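Local coordinates for protein choline kinase (Streptococcus pneumoniae, PDB 4R78) that probably phosphorylates choline with ATP as the phosphate donor, acting as a choline kinase with a protein kinase-like fold, at residues G145-P149 / F150-K154. Numbering follows the deposited sequence.
Sequences GEFAP and FEEIK
Ala148 O receives the backbone N of Glu152 at 2.8 Å, and this bond closes the first turn of helix 149-159. One residue on, Ile153 N reaches Pro149 O at 3.1 Å.

The side chain of Glu152 folds back over the same turn. Its CG stands anti to the backbone N (chi1 -165°), and a bend at chi2 of 87° swings the carboxylate round to the Phe147 ring, where Glu152 OE1 comes to 4.0 Å from Phe147 CE1. The two side chains cross at about a right angle, with ring and carboxylate planes 43° apart. A water ties the other oxygen to the backbone: it donates to Glu152 OE2 at 3.1 Å and accepts from Ala148 N at 2.9 Å. It also sits above one face of the Phe147 ring, offset toward the rim. Glu152 thus reaches the N-cap residue's own N-H through a water, and its carboxylate, if charged, would probably interact favourably with the positive end of the helix dipole.

Beside this bridge, Ala148 CB lies against the chain of Glu151, extended beyond CG, and is 3.7 Å from both Glu151 CB and Glu151 CD. Pro149 takes the first helical position, where a nitrogen without a hydrogen costs no helix bond.

Farther out, Phe147 is held by a backbone hydrogen bond to Met220, and its ring meets that of Trp225. Pro149 and Phe150 pack on Leu266 of helix 257-280, while Ile153 wedges between that helix and helix 169-177. The whole is a helix N-terminus with Ala148 as N-cap and proline in the first turn, where the loop from helix 126-137 turns into helix 149-159 within the mainly helical lobe of the protein kinase-like fold.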
# COMPACT_ATOMS: atom_id res chain seq x y z
N GLY A 145 6.44 -2.99 13.17
CA GLY A 145 5.93 -3.96 12.21
C GLY A 145 7.07 -4.67 11.52
O GLY A 145 8.01 -4.04 11.02
N GLU A 146 6.98 -6.00 11.49
CA GLU A 146 7.95 -6.83 10.79
C GLU A 146 7.20 -7.62 9.73
O GLU A 146 6.49 -8.58 10.05
CB GLU A 146 8.65 -7.79 11.77
CG GLU A 146 9.42 -7.10 12.89
CD GLU A 146 10.68 -6.41 12.40
OE1 GLU A 146 11.46 -7.04 11.65
OE2 GLU A 146 10.90 -5.24 12.77
N PHE A 147 7.35 -7.20 8.47
CA PHE A 147 6.60 -7.83 7.39
C PHE A 147 7.04 -9.26 7.14
O PHE A 147 8.22 -9.53 6.88
CB PHE A 147 6.63 -7.00 6.10
CG PHE A 147 5.47 -7.28 5.19
CD1 PHE A 147 4.25 -6.62 5.37
CD2 PHE A 147 5.57 -8.22 4.17
CE1 PHE A 147 3.17 -6.88 4.53
CE2 PHE A 147 4.49 -8.49 3.33
CZ PHE A 147 3.28 -7.82 3.51
N ALA A 148 6.08 -10.16 7.24
CA ALA A 148 6.32 -11.58 7.08
C ALA A 148 5.33 -12.08 6.03
O ALA A 148 4.19 -12.40 6.35
CB ALA A 148 6.12 -12.30 8.41
N PRO A 149 5.76 -12.11 4.75
CA PRO A 149 4.86 -12.38 3.63
C PRO A 149 4.11 -13.71 3.73
O PRO A 149 2.95 -13.80 3.34
CB PRO A 149 5.80 -12.41 2.41
CG PRO A 149 6.98 -11.60 2.84
CD PRO A 149 7.15 -11.90 4.29
N PHE A 150 4.77 -14.73 4.27
CA PHE A 150 4.17 -16.06 4.37
C PHE A 150 3.18 -16.14 5.52
O PHE A 150 2.13 -16.79 5.40
CB PHE A 150 5.27 -17.13 4.42
CG PHE A 150 6.21 -17.06 3.24
CD1 PHE A 150 5.87 -17.65 2.04
CD2 PHE A 150 7.40 -16.33 3.32
CE1 PHE A 150 6.71 -17.57 0.93
CE2 PHE A 150 8.25 -16.24 2.22
CZ PHE A 150 7.90 -16.86 1.02
N GLU A 151 3.48 -15.43 6.61
CA GLU A 151 2.51 -15.23 7.68
C GLU A 151 1.31 -14.41 7.19
O GLU A 151 0.17 -14.65 7.61
CB GLU A 151 3.15 -14.52 8.87
CG GLU A 151 4.09 -15.37 9.71
CD GLU A 151 4.69 -14.60 10.88
OE1 GLU A 151 5.82 -14.93 11.30
OE2 GLU A 151 4.04 -13.65 11.37
N GLU A 152 1.57 -13.45 6.30
CA GLU A 152 0.50 -12.62 5.74
C GLU A 152 -0.51 -13.44 4.96
O GLU A 152 -1.72 -13.25 5.10
CB GLU A 152 1.08 -11.50 4.87
CG GLU A 152 0.10 -10.38 4.54
CD GLU A 152 0.05 -9.28 5.59
OE1 GLU A 152 -0.51 -8.21 5.28
OE2 GLU A 152 0.57 -9.47 6.71
N ILE A 153 -0.02 -14.37 4.14
CA ILE A 153 -0.88 -15.32 3.44
C ILE A 153 -1.81 -16.04 4.43
O ILE A 153 -3.02 -16.11 4.22
CB ILE A 153 -0.06 -16.34 2.61
CG1 ILE A 153 0.60 -15.63 1.42
CG2 ILE A 153 -0.94 -17.50 2.13
CD1 ILE A 153 1.80 -16.38 0.84
N LYS A 154 -1.23 -16.55 5.52
CA LYS A 154 -2.00 -17.28 6.53
C LYS A 154 -3.06 -16.41 7.22
O LYS A 154 -4.13 -16.90 7.56
CB LYS A 154 -1.08 -17.92 7.57
CG LYS A 154 -0.18 -19.01 7.01
CD LYS A 154 0.65 -19.65 8.10
CE LYS A 154 1.58 -20.70 7.52
NZ LYS A 154 2.27 -21.47 8.60
O HOH W 1 3.35 -9.41 8.01